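Local coordinates for variant surface glycoprotein MITAT 1.1 (Trypanosoma brucei brucei, PDB 5LY9), which forms, as one of a large repertoire of antigenically distinct proteins, the parasite surface coat through which the trypanosome evades host immunity, this chain being essentially the N-terminal domain, at residues Gly26-Glu31 / Ile92-Ala97; Lys102-Glu107 / Val213-Met218; Met235-Lys240 / Ala245-Trp250. One frame throughout, in Å; residues are numbered along the deposited sequence.

Contact 1. Residues Gly26-Glu31 / Ile92-Ala97; sequences GEMLNE and IRSARA. Unlike the reference sequence in segment 26-31: Glu31 (reference Lys).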
ATOM      1  N   GLY A  26       2.800  -8.820   0.424  1.00 19.35           N
ATOM      2  CA  GLY A  26       3.399  -9.164  -0.848  1.00 19.83           C
ATOM      3  C   GLY A  26       2.439  -9.379  -1.995  1.00 19.75           C
ATOM      4  O   GLY A  26       2.717  -9.000  -3.149  1.00 19.79           O
ATOM      5  N   GLU A  27       1.293  -9.948  -1.678  1.00 18.99           N
ATOM      6  CA  GLU A  27       0.274 -10.093  -2.699  1.00 20.35           C
ATOM      7  C   GLU A  27      -0.304  -8.745  -3.041  1.00 20.14           C
ATOM      8  O   GLU A  27      -0.525  -8.501  -4.227  1.00 20.19           O
ATOM      9  CB  GLU A  27      -0.823 -11.114  -2.333  1.00 21.28           C
ATOM     10  CG  GLU A  27      -1.968 -11.058  -3.324  1.00 22.62           C
ATOM     11  CD  GLU A  27      -2.862 -12.286  -3.396  1.00 26.68           C
ATOM     12  OE1 GLU A  27      -4.072 -12.071  -3.739  1.00 27.67           O
ATOM     13  OE2 GLU A  27      -2.345 -13.455  -3.309  1.00 27.01           O
ATOM     14  N   MET A  28      -0.493  -7.862  -2.061  1.00 19.72           N
ATOM     15  CA  MET A  28      -0.876  -6.530  -2.364  1.00 20.11           C
ATOM     16  C   MET A  28       0.170  -5.765  -3.238  1.00 20.20           C
ATOM     17  O   MET A  28      -0.202  -4.977  -4.159  1.00 20.26           O
ATOM     18  CB  MET A  28      -1.288  -5.785  -1.102  1.00 20.25           C
ATOM     19  CG  MET A  28      -2.556  -6.312  -0.472  1.00 21.21           C
ATOM     20  SD  MET A  28      -3.976  -6.143  -1.591  1.00 23.91           S
ATOM     21  CE  MET A  28      -4.020  -7.661  -2.541  1.00 24.72           C
ATOM     22  N   LEU A  29       1.450  -5.968  -3.010  1.00 19.36           N
ATOM     23  CA  LEU A  29       2.437  -5.393  -3.921  1.00 20.22           C
ATOM     24  C   LEU A  29       2.290  -5.904  -5.321  1.00 20.79           C
ATOM     25  O   LEU A  29       2.223  -5.096  -6.285  1.00 19.75           O
ATOM     26  CB  LEU A  29       3.865  -5.680  -3.458  1.00 20.45           C
ATOM     27  CG  LEU A  29       5.006  -5.241  -4.352  1.00 21.21           C
ATOM     28  CD1 LEU A  29       4.939  -3.767  -4.647  1.00 20.35           C
ATOM     29  CD2 LEU A  29       6.334  -5.767  -3.711  1.00 21.63           C
ATOM     30  N   ASN A  30       2.158  -7.219  -5.446  1.00 20.33           N
ATOM     31  CA  ASN A  30       2.001  -7.819  -6.740  1.00 22.71           C
ATOM     32  C   ASN A  30       0.750  -7.240  -7.439  1.00 21.41           C
ATOM     33  O   ASN A  30       0.780  -6.885  -8.637  1.00 21.57           O
ATOM     34  CB  ASN A  30       1.835  -9.318  -6.658  1.00 24.43           C
ATOM     35  CG  ASN A  30       1.922  -9.945  -8.056  1.00 27.03           C
ATOM     36  OD1 ASN A  30       2.982  -9.927  -8.677  1.00 28.05           O
ATOM     37  ND2 ASN A  30       0.786 -10.424  -8.570  1.00 28.49           N
ATOM     38  N   GLU A  31      -0.349  -7.139  -6.703  1.00 21.40           N
ATOM     39  CA  GLU A  31      -1.621  -6.695  -7.344  1.00 21.62           C
ATOM     40  C   GLU A  31      -1.522  -5.217  -7.782  1.00 20.88           C
ATOM     41  O   GLU A  31      -1.929  -4.852  -8.881  1.00 20.25           O
ATOM     42  CB  GLU A  31      -2.767  -6.881  -6.405  1.00 21.33           C
ATOM     43  CG  GLU A  31      -4.103  -6.900  -7.111  1.00 22.94           C
ATOM     44  CD  GLU A  31      -4.297  -8.169  -7.938  1.00 24.22           C
ATOM     45  OE1 GLU A  31      -4.041  -9.324  -7.418  1.00 24.54           O
ATOM     46  OE2 GLU A  31      -4.778  -8.034  -9.112  1.00 24.33           O
ATOM     47  N   ILE A  92      -3.396  -0.993   0.471  1.00 20.52           N
ATOM     48  CA  ILE A  92      -2.775  -0.617   1.740  1.00 20.22           C
ATOM     49  C   ILE A  92      -3.642  -1.082   2.927  1.00 20.01           C
ATOM     50  O   ILE A  92      -3.107  -1.626   3.950  1.00 19.13           O
ATOM     51  CB  ILE A  92      -2.478   0.883   1.791  1.00 21.15           C
ATOM     52  CG1 ILE A  92      -1.374   1.199   0.762  1.00 21.45           C
ATOM     53  CG2 ILE A  92      -2.002   1.307   3.171  1.00 20.84           C
ATOM     54  CD1 ILE A  92      -1.134   2.690   0.714  1.00 22.69           C
ATOM     55  N   ARG A  93      -4.933  -0.870   2.824  1.00 18.33           N
ATOM     56  CA  ARG A  93      -5.845  -1.257   3.887  1.00 19.01           C
ATOM     57  C   ARG A  93      -5.686  -2.770   4.175  1.00 19.23           C
ATOM     58  O   ARG A  93      -5.570  -3.220   5.341  1.00 17.72           O
ATOM     59  CB  ARG A  93      -7.287  -0.957   3.538  1.00 18.54           C
ATOM     60  CG  ARG A  93      -8.269  -1.295   4.606  1.00 18.69           C
ATOM     61  CD  ARG A  93      -9.667  -1.392   4.064  1.00 19.10           C
ATOM     62  NE  ARG A  93     -10.592  -1.747   5.130  1.00 20.25           N
ATOM     63  CZ  ARG A  93     -11.864  -1.992   4.916  1.00 21.33           C
ATOM     64  NH1 ARG A  93     -12.397  -1.887   3.681  1.00 23.18           N
ATOM     65  NH2 ARG A  93     -12.636  -2.265   5.929  1.00 22.43           N
ATOM     66  N   SER A  94      -5.691  -3.592   3.126  1.00 18.83           N
ATOM     67  CA  SER A  94      -5.618  -5.031   3.337  1.00 19.08           C
ATOM     68  C   SER A  94      -4.246  -5.470   3.856  1.00 19.26           C
ATOM     69  O   SER A  94      -4.157  -6.314   4.778  1.00 18.72           O
ATOM     70  CB  SER A  94      -5.940  -5.805   2.045  1.00 18.89           C
ATOM     71  OG  SER A  94      -5.968  -7.210   2.256  1.00 19.19           O
ATOM     72  N   ALA A  95      -3.193  -4.941   3.283  1.00 19.67           N
ATOM     73  CA  ALA A  95      -1.831  -5.238   3.785  1.00 19.35           C
ATOM     74  C   ALA A  95      -1.740  -4.905   5.272  1.00 19.76           C
ATOM     75  O   ALA A  95      -1.278  -5.745   6.043  1.00 18.71           O
ATOM     76  CB  ALA A  95      -0.775  -4.522   2.967  1.00 19.72           C
ATOM     77  N   ARG A  96      -2.219  -3.753   5.707  1.00 18.92           N
ATOM     78  CA  ARG A  96      -2.040  -3.352   7.115  1.00 19.46           C
ATOM     79  C   ARG A  96      -3.013  -4.088   8.008  1.00 19.60           C
ATOM     80  O   ARG A  96      -2.694  -4.345   9.188  1.00 19.77           O
ATOM     81  CB  ARG A  96      -2.111  -1.847   7.277  1.00 19.73           C
ATOM     82  CG  ARG A  96      -3.469  -1.197   7.142  1.00 19.62           C
ATOM     83  CD  ARG A  96      -4.065  -1.075   8.524  1.00 20.64           C
ATOM     84  NE  ARG A  96      -5.312  -0.274   8.659  1.00 20.27           N
ATOM     85  CZ  ARG A  96      -6.523  -0.722   8.386  1.00 21.12           C
ATOM     86  NH1 ARG A  96      -6.738  -1.881   7.744  1.00 21.49           N
ATOM     87  NH2 ARG A  96      -7.566   0.024   8.672  1.00 20.64           N
ATOM     88  N   ALA A  97      -4.168  -4.465   7.481  1.00 19.08           N
ATOM     89  CA  ALA A  97      -5.163  -5.163   8.306  1.00 18.82           C
ATOM     90  C   ALA A  97      -4.612  -6.547   8.615  1.00 19.33           C
ATOM     91  O   ALA A  97      -4.643  -7.026   9.792  1.00 19.38           O
ATOM     92  CB  ALA A  97      -6.440  -5.295   7.571  1.00 20.03           C
TER
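Met28 meets Ser94 and Ala95 where two long helices run antiparallel, and the three residues show how one flexible side chain can lie between two closely spaced helices where the facing residues are small. The backbones come closest at Met28 and Ala95, their CA atoms 6.4 Å apart, a close spacing consistent with the small residues, serine and alanine, on the second helix. Met28 buries more surface here than both partners together. Its CG lies anti to the carbonyl carbon (chi1 -67°), and two further bends, at chi2 and chi3, set the sulfur beside Ser94 instead of letting the chain run straight out. Two neighbouring atoms do the touching, CG and SD. CG sits against the backbone of the other helix, 4.0 Å from Ala95 N, and packs alongside the Ala95 methyl with 4.3 Å between Met28 CG and Ala95 CB. One atom further out, Met28 SD rests 4.1 Å from Ser94 CB, so sulfur meets the beta carbon of the serine and not its hydroxyl. The serine oxygen looks elsewhere: chi1 of -176° swings OG to the side opposite the backbone N, where it hydrogen-bonds to Glu256 OE2; Glu256 also packs on Met28. The interface itself is therefore one of van der Waals packing alone, with the polar end of Ser94 satisfied from a third direction. This is the helical hairpin at the heart of the elongated VSG N-terminal domain. The first arm is helix 24-55 and the second helix 62-114. Across the dimer, Ile92 packs on Met28 of the second subunit, and Leu29 on Ala89 of that subunit, so this level of the hairpin is also part of the dimer core. On another flank helix 244-254 lies against helix 62-114, placing Ala252 on Ser94.

Contact 2. Residues Lys102-Glu107 / Val213-Met218; sequences KGSIDE and VLAGYM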
ATOM      1  N   LYS A 102      -1.995 -10.235  12.322  1.00 18.91           N
ATOM      2  CA  LYS A 102      -0.875 -11.159  12.450  1.00 18.60           C
ATOM      3  C   LYS A 102       0.007 -10.812  13.620  1.00 19.46           C
ATOM      4  O   LYS A 102       0.492 -11.709  14.376  1.00 19.50           O
ATOM      5  CB  LYS A 102      -0.086 -11.165  11.174  1.00 19.06           C
ATOM      6  CG  LYS A 102       1.070 -12.095  11.227  1.00 19.78           C
ATOM      7  CD  LYS A 102       1.669 -12.338   9.886  1.00 20.49           C
ATOM      8  CE  LYS A 102       3.121 -12.768   9.887  1.00 20.93           C
ATOM      9  NZ  LYS A 102       3.417 -13.977  10.743  1.00 21.69           N
ATOM     10  N   GLY A 103       0.192  -9.499  13.863  1.00 19.92           N
ATOM     11  CA  GLY A 103       1.049  -9.092  15.006  1.00 20.60           C
ATOM     12  C   GLY A 103       0.475  -9.505  16.315  1.00 20.32           C
ATOM     13  O   GLY A 103       1.201  -9.930  17.235  1.00 19.40           O
ATOM     14  N   SER A 104      -0.845  -9.431  16.474  1.00 19.76           N
ATOM     15  CA  SER A 104      -1.435  -9.859  17.700  1.00 19.91           C
ATOM     16  C   SER A 104      -1.432 -11.380  17.862  1.00 19.52           C
ATOM     17  O   SER A 104      -1.114 -11.893  18.964  1.00 20.04           O
ATOM     18  CB  SER A 104      -2.914  -9.413  17.838  1.00 21.24           C
ATOM     19  OG  SER A 104      -2.976  -7.927  17.742  1.00 22.13           O
ATOM     20  N   ILE A 105      -1.772 -12.113  16.785  1.00 19.85           N
ATOM     21  CA  ILE A 105      -1.673 -13.563  16.822  1.00 19.94           C
ATOM     22  C   ILE A 105      -0.256 -13.994  17.197  1.00 20.23           C
ATOM     23  O   ILE A 105      -0.077 -14.835  18.068  1.00 20.73           O
ATOM     24  CB  ILE A 105      -2.080 -14.176  15.488  1.00 20.35           C
ATOM     25  CG1 ILE A 105      -3.589 -13.881  15.275  1.00 19.96           C
ATOM     26  CG2 ILE A 105      -1.765 -15.663  15.463  1.00 20.76           C
ATOM     27  CD1 ILE A 105      -3.999 -14.237  13.856  1.00 21.56           C
ATOM     28  N   ASP A 106       0.740 -13.432  16.550  1.00 18.41           N
ATOM     29  CA  ASP A 106       2.110 -13.894  16.783  1.00 19.49           C
ATOM     30  C   ASP A 106       2.532 -13.614  18.243  1.00 19.69           C
ATOM     31  O   ASP A 106       3.238 -14.398  18.896  1.00 19.60           O
ATOM     32  CB  ASP A 106       3.080 -13.253  15.772  1.00 20.78           C
ATOM     33  CG  ASP A 106       2.936 -13.796  14.357  1.00 18.92           C
ATOM     34  OD1 ASP A 106       2.116 -14.738  14.150  1.00 19.93           O
ATOM     35  OD2 ASP A 106       3.683 -13.277  13.470  1.00 19.82           O
ATOM     36  N   GLU A 107       2.142 -12.448  18.743  1.00 20.68           N
ATOM     37  CA  GLU A 107       2.534 -12.061  20.118  1.00 20.39           C
ATOM     38  C   GLU A 107       1.884 -13.036  21.110  1.00 20.69           C
ATOM     39  O   GLU A 107       2.533 -13.513  22.075  1.00 20.50           O
ATOM     40  CB  GLU A 107       2.188 -10.612  20.384  1.00 19.71           C
ATOM     41  CG  GLU A 107       2.494 -10.081  21.785  1.00 20.15           C
ATOM     42  CD  GLU A 107       3.981  -9.956  22.095  1.00 21.55           C
ATOM     43  OE1 GLU A 107       4.768  -9.779  21.095  1.00 21.44           O
ATOM     44  OE2 GLU A 107       4.296  -9.928  23.350  1.00 21.43           O
ATOM     45  N   VAL A 213      -8.448 -11.798  24.615  1.00 23.71           N
ATOM     46  CA  VAL A 213      -7.082 -11.876  24.074  1.00 22.41           C
ATOM     47  C   VAL A 213      -7.170 -12.356  22.621  1.00 21.95           C
ATOM     48  O   VAL A 213      -8.258 -12.603  22.103  1.00 21.23           O
ATOM     49  CB  VAL A 213      -6.167 -12.733  24.943  1.00 23.00           C
ATOM     50  CG1 VAL A 213      -6.071 -12.144  26.349  1.00 24.47           C
ATOM     51  CG2 VAL A 213      -6.613 -14.195  24.975  1.00 23.92           C
ATOM     52  N   LEU A 214      -6.028 -12.471  21.957  1.00 21.60           N
ATOM     53  CA  LEU A 214      -5.983 -12.811  20.532  1.00 21.10           C
ATOM     54  C   LEU A 214      -6.893 -11.843  19.767  1.00 21.29           C
ATOM     55  O   LEU A 214      -7.755 -12.277  18.936  1.00 20.06           O
ATOM     56  CB  LEU A 214      -6.315 -14.282  20.277  1.00 22.01           C
ATOM     57  CG  LEU A 214      -5.136 -15.247  20.516  1.00 22.59           C
ATOM     58  CD1 LEU A 214      -5.593 -16.647  20.802  1.00 24.13           C
ATOM     59  CD2 LEU A 214      -4.131 -15.247  19.369  1.00 23.97           C
ATOM     60  N   ALA A 215      -6.779 -10.548  20.093  1.00 22.19           N
ATOM     61  CA  ALA A 215      -7.600  -9.488  19.453  1.00 22.33           C
ATOM     62  C   ALA A 215      -9.103  -9.785  19.446  1.00 21.90           C
ATOM     63  O   ALA A 215      -9.838  -9.466  18.522  1.00 20.80           O
ATOM     64  CB  ALA A 215      -7.064  -9.231  18.051  1.00 22.65           C
ATOM     65  N   GLY A 216      -9.574 -10.349  20.547  1.00 21.92           N
ATOM     66  CA  GLY A 216     -10.995 -10.604  20.740  1.00 23.27           C
ATOM     67  C   GLY A 216     -11.467 -12.018  20.434  1.00 23.22           C
ATOM     68  O   GLY A 216     -12.616 -12.349  20.669  1.00 25.93           O
ATOM     69  N   TYR A 217     -10.636 -12.862  19.865  1.00 22.13           N
ATOM     70  CA  TYR A 217     -11.051 -14.200  19.525  1.00 21.52           C
ATOM     71  C   TYR A 217     -11.265 -15.060  20.754  1.00 22.43           C
ATOM     72  O   TYR A 217     -12.238 -15.866  20.820  1.00 22.73           O
ATOM     73  CB  TYR A 217      -9.973 -14.849  18.622  1.00 21.69           C
ATOM     74  CG  TYR A 217     -10.100 -16.287  18.324  1.00 21.02           C
ATOM     75  CD1 TYR A 217     -11.305 -16.840  17.898  1.00 21.76           C
ATOM     76  CD2 TYR A 217      -9.009 -17.104  18.384  1.00 21.86           C
ATOM     77  CE1 TYR A 217     -11.394 -18.195  17.612  1.00 22.08           C
ATOM     78  CE2 TYR A 217      -9.088 -18.449  18.106  1.00 21.38           C
ATOM     79  CZ  TYR A 217     -10.250 -19.007  17.648  1.00 21.87           C
ATOM     80  OH  TYR A 217     -10.353 -20.371  17.380  1.00 21.84           O
ATOM     81  N   MET A 218     -10.370 -14.905  21.733  1.00 20.66           N
ATOM     82  CA  MET A 218     -10.319 -15.789  22.897  1.00 22.07           C
ATOM     83  C   MET A 218     -10.746 -15.039  24.141  1.00 22.33           C
ATOM     84  O   MET A 218     -10.312 -13.926  24.364  1.00 22.88           O
ATOM     85  CB  MET A 218      -8.928 -16.408  23.126  1.00 23.42           C
ATOM     86  CG  MET A 218      -8.840 -17.229  24.421  1.00 25.85           C
ATOM     87  SD  MET A 218      -7.147 -17.868  24.691  1.00 28.94           S
ATOM     88  CE  MET A 218      -7.377 -19.228  23.761  1.00 26.12           C
TER
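Apolar contacts carry the meeting of Ile105 with Leu214 and of Ser104 with Ala215. Leu214 does most of it: its CG lies opposite the carbonyl carbon (chi1 -81°), and chi2 of 157° sends CD2 to the helix. That branch presses on the helix backbone 3.9 Å from Ile105 CA and runs alongside the isoleucine, with Leu214 CD2 4.3 Å from Ile105 CG1. Beside it two small groups touch, Ser104 CB lying 4.2 Å from Ala215 CB. Leu214 and Ala215 both take left-handed helical backbone angles, turning the chain tightly between strands 211-213 and 218-220; where the turn meets the strands, Tyr217 and Met218 together face Val213 in a classic beta bulge.

Polar interactions are kept for other directions. Ser104 OG reaches Gly103 O of the second subunit, and Leu214 N bonds to Glu107 of that subunit. Within the helix, Lys102 NZ forms a 2.8 Å salt bridge with Asp106 OD2, approaching its syn lone pair, while Thr18 bonds to both partners. The chemistry thus implies a division of labour: the turn meets helix 62-114 through carbon atoms, by van der Waals packing, whereas directional bonds from Ser104 and Leu214 reach the second subunit.

Contact 3. Residues Met235-Lys240 / Ala245-Trp250; sequences MGNGHK and AWHEAW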
ATOM      1  N   MET A 235     -18.194 -14.728   9.302  1.00 27.50           N
ATOM      2  CA  MET A 235     -17.961 -13.329   9.709  1.00 26.67           C
ATOM      3  C   MET A 235     -19.149 -12.424   9.306  1.00 27.68           C
ATOM      4  O   MET A 235     -19.812 -12.665   8.303  1.00 29.69           O
ATOM      5  CB  MET A 235     -16.685 -12.855   9.059  1.00 26.14           C
ATOM      6  CG  MET A 235     -15.423 -13.515   9.625  1.00 23.77           C
ATOM      7  SD  MET A 235     -15.143 -13.127  11.365  1.00 23.76           S
ATOM      8  CE  MET A 235     -14.829 -11.353  11.296  1.00 24.21           C
ATOM      9  N   GLY A 236     -19.337 -11.339  10.026  1.00 28.55           N
ATOM     10  CA  GLY A 236     -20.373 -10.355   9.686  1.00 29.69           C
ATOM     11  C   GLY A 236     -20.286  -9.140  10.570  1.00 30.25           C
ATOM     12  O   GLY A 236     -19.300  -8.965  11.340  1.00 28.33           O
ATOM     13  N   ASN A 237     -21.335  -8.329  10.508  1.00 31.49           N
ATOM     14  CA  ASN A 237     -21.285  -6.988  11.112  1.00 33.98           C
ATOM     15  C   ASN A 237     -20.976  -6.986  12.579  1.00 30.92           C
ATOM     16  O   ASN A 237     -20.230  -6.136  13.078  1.00 30.23           O
ATOM     17  CB  ASN A 237     -22.555  -6.162  10.793  1.00 36.23           C
ATOM     18  CG  ASN A 237     -22.608  -5.732   9.347  1.00 41.65           C
ATOM     19  OD1 ASN A 237     -21.611  -5.636   8.677  1.00 42.53           O
ATOM     20  ND2 ASN A 237     -23.814  -5.482   8.842  1.00 47.97           N
ATOM     21  N   GLY A 238     -21.505  -7.950  13.286  1.00 29.89           N
ATOM     22  CA  GLY A 238     -21.282  -8.041  14.704  1.00 31.43           C
ATOM     23  C   GLY A 238     -19.846  -8.184  15.186  1.00 31.29           C
ATOM     24  O   GLY A 238     -19.498  -7.700  16.269  1.00 30.40           O
ATOM     25  N   HIS A 239     -18.996  -8.791  14.356  1.00 28.05           N
ATOM     26  CA  HIS A 239     -17.590  -8.837  14.651  1.00 26.48           C
ATOM     27  C   HIS A 239     -16.945  -7.481  14.684  1.00 27.13           C
ATOM     28  O   HIS A 239     -15.894  -7.343  15.334  1.00 26.81           O
ATOM     29  CB  HIS A 239     -16.866  -9.776  13.642  1.00 25.70           C
ATOM     30  CG  HIS A 239     -17.246 -11.213  13.799  1.00 25.21           C
ATOM     31  ND1 HIS A 239     -18.263 -11.796  13.087  1.00 25.71           N
ATOM     32  CD2 HIS A 239     -16.720 -12.193  14.553  1.00 25.15           C
ATOM     33  CE1 HIS A 239     -18.376 -13.069  13.403  1.00 25.16           C
ATOM     34  NE2 HIS A 239     -17.450 -13.329  14.308  1.00 24.97           N
ATOM     35  N   LYS A 240     -17.514  -6.471  14.034  1.00 28.10           N
ATOM     36  CA  LYS A 240     -16.920  -5.118  14.177  1.00 30.14           C
ATOM     37  C   LYS A 240     -16.875  -4.680  15.636  1.00 29.27           C
ATOM     38  O   LYS A 240     -15.979  -3.958  16.050  1.00 30.67           O
ATOM     39  CB  LYS A 240     -17.719  -4.079  13.421  1.00 34.30           C
ATOM     40  CG  LYS A 240     -17.637  -4.206  11.909  1.00 39.83           C
ATOM     41  CD  LYS A 240     -18.297  -3.014  11.233  1.00 44.06           C
ATOM     42  CE  LYS A 240     -17.468  -1.717  11.471  1.00 49.50           C
ATOM     43  NZ  LYS A 240     -17.582  -0.665  10.371  1.00 53.09           N
ATOM     44  N   ALA A 245     -10.299  -6.251  14.830  1.00 21.26           N
ATOM     45  CA  ALA A 245      -9.174  -6.549  13.937  1.00 21.50           C
ATOM     46  C   ALA A 245      -9.469  -7.711  12.989  1.00 20.25           C
ATOM     47  O   ALA A 245      -8.964  -7.730  11.847  1.00 20.32           O
ATOM     48  CB  ALA A 245      -7.895  -6.811  14.706  1.00 21.60           C
ATOM     49  N   TRP A 246     -10.255  -8.697  13.458  1.00 19.54           N
ATOM     50  CA  TRP A 246     -10.641  -9.856  12.650  1.00 20.22           C
ATOM     51  C   TRP A 246     -11.648  -9.461  11.584  1.00 20.23           C
ATOM     52  O   TRP A 246     -11.505  -9.851  10.449  1.00 19.44           O
ATOM     53  CB  TRP A 246     -11.235 -10.950  13.521  1.00 20.92           C
ATOM     54  CG  TRP A 246     -10.257 -11.467  14.524  1.00 21.52           C
ATOM     55  CD1 TRP A 246      -9.958 -10.959  15.749  1.00 21.85           C
ATOM     56  CD2 TRP A 246      -9.508 -12.671  14.415  1.00 22.27           C
ATOM     57  NE1 TRP A 246      -9.076 -11.770  16.404  1.00 22.55           N
ATOM     58  CE2 TRP A 246      -8.790 -12.839  15.614  1.00 22.88           C
ATOM     59  CE3 TRP A 246      -9.360 -13.622  13.423  1.00 22.36           C
ATOM     60  CZ2 TRP A 246      -7.915 -13.941  15.816  1.00 23.47           C
ATOM     61  CZ3 TRP A 246      -8.500 -14.685  13.628  1.00 22.44           C
ATOM     62  CH2 TRP A 246      -7.800 -14.841  14.792  1.00 22.84           C
ATOM     63  N   HIS A 247     -12.615  -8.649  11.949  1.00 20.36           N
ATOM     64  CA  HIS A 247     -13.541  -8.131  10.953  1.00 21.12           C
ATOM     65  C   HIS A 247     -12.788  -7.300   9.920  1.00 20.70           C
ATOM     66  O   HIS A 247     -13.063  -7.433   8.728  1.00 21.45           O
ATOM     67  CB  HIS A 247     -14.565  -7.213  11.622  1.00 23.29           C
ATOM     68  CG  HIS A 247     -15.573  -6.697  10.660  1.00 24.21           C
ATOM     69  ND1 HIS A 247     -15.328  -5.628   9.852  1.00 26.02           N
ATOM     70  CD2 HIS A 247     -16.773  -7.187  10.287  1.00 25.88           C
ATOM     71  CE1 HIS A 247     -16.369  -5.429   9.056  1.00 26.80           C
ATOM     72  NE2 HIS A 247     -17.287  -6.322   9.346  1.00 25.10           N
ATOM     73  N   GLU A 248     -11.823  -6.466  10.359  1.00 19.42           N
ATOM     74  CA  GLU A 248     -11.136  -5.602   9.468  1.00 19.95           C
ATOM     75  C   GLU A 248     -10.264  -6.348   8.446  1.00 18.76           C
ATOM     76  O   GLU A 248     -10.316  -6.054   7.252  1.00 19.74           O
ATOM     77  CB  GLU A 248     -10.290  -4.580  10.243  1.00 19.86           C
ATOM     78  CG  GLU A 248      -9.432  -3.720   9.337  1.00 20.07           C
ATOM     79  CD  GLU A 248     -10.190  -2.750   8.426  1.00 21.67           C
ATOM     80  OE1 GLU A 248     -11.414  -2.588   8.514  1.00 22.45           O
ATOM     81  OE2 GLU A 248      -9.522  -2.122   7.601  1.00 22.17           O
ATOM     82  N   ALA A 249      -9.502  -7.367   8.872  1.00 19.08           N
ATOM     83  CA  ALA A 249      -8.751  -8.179   7.883  1.00 18.65           C
ATOM     84  C   ALA A 249      -9.671  -8.887   6.911  1.00 19.45           C
ATOM     85  O   ALA A 249      -9.364  -8.954   5.744  1.00 18.60           O
ATOM     86  CB  ALA A 249      -7.841  -9.170   8.530  1.00 19.20           C
ATOM     87  N   TRP A 250     -10.796  -9.381   7.402  1.00 19.39           N
ATOM     88  CA  TRP A 250     -11.726 -10.059   6.532  1.00 20.65           C
ATOM     89  C   TRP A 250     -12.346  -9.174   5.467  1.00 21.15           C
ATOM     90  O   TRP A 250     -12.327  -9.501   4.265  1.00 21.47           O
ATOM     91  CB  TRP A 250     -12.784 -10.778   7.375  1.00 21.34           C
ATOM     92  CG  TRP A 250     -13.940 -11.287   6.633  1.00 21.69           C
ATOM     93  CD1 TRP A 250     -13.996 -12.376   5.850  1.00 22.00           C
ATOM     94  CD2 TRP A 250     -15.264 -10.762   6.717  1.00 22.21           C
ATOM     95  NE1 TRP A 250     -15.312 -12.551   5.384  1.00 23.17           N
ATOM     96  CE2 TRP A 250     -16.087 -11.545   5.871  1.00 23.58           C
ATOM     97  CE3 TRP A 250     -15.807  -9.644   7.347  1.00 23.91           C
ATOM     98  CZ2 TRP A 250     -17.468 -11.279   5.685  1.00 25.24           C
ATOM     99  CZ3 TRP A 250     -17.188  -9.382   7.200  1.00 26.53           C
ATOM    100  CH2 TRP A 250     -17.981 -10.183   6.327  1.00 26.17           C
TER
HETATM  101  O   HOH W   1     -19.681  -6.967   7.941  1.00 32.14           O
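A type I beta turn from Gly236 to His239 leads into the short helix 239-242 and folds back on helix 244-254, bringing His239 CA within 5.5 Å of His247 CA. Turn and short helix pack on this helix of the VSG N-terminal domain through interleaved side chains. Met235 and Trp250 run antiparallel, side chain past side chain, with Met235 CB making a CH-pi contact over the face of the indole, 3.5 Å from the centroid of the six-membered ring. The bends at chi2 (-64°) and chi3 (-65°) carry the thioether back to the helix, where Met235 CE lies 3.5 Å from His247 CA. On the way the sulfur sits over the centre of the His239 ring, 3.6 Å above its plane; its Met-aromatic approach to the Trp250 five-membered ring is more distant. Within the turn, Gly236 N donates to His239 ND1 at 3.3 Å, tilted 26° out of the ring plane, and His239 NE2 bonds to Asn231 O. The ring of His247 has a neighbour on each face, the Lys240 chain at CG on one and Trp250 CE3, offset toward the rim, on the other. Gly236 O lies at the edge of that imidazole, in its plane, 3.3 Å from His247 CD2. A water in the same plane makes the polar link between the segments, bonding to His247 NE2 at 2.8 Å and donating to Asn237 OD1.

From the N terminus the three contacts follow in series, neither nesting nor crossing. Contact 1 closes a loop of 60 residues, almost all helix, and pairs the arms of the long hairpin. Contact 2 opens further along helix 62-114 and closes after 105 mostly irregular residues, returning the strand hairpin to that helix. Contact 3 closes across just four residues and sets a turn on helix 244-254. That helix joins the others: Glu248 forms salt bridges with Arg93 and Arg96 of contact 1, while Trp246 NE1 probably hydrogen-bonds to Leu214 O of contact 2, with Ile105 packed on the same indole. Contacts 1 and 2 also touch the second subunit; contact 3 does not.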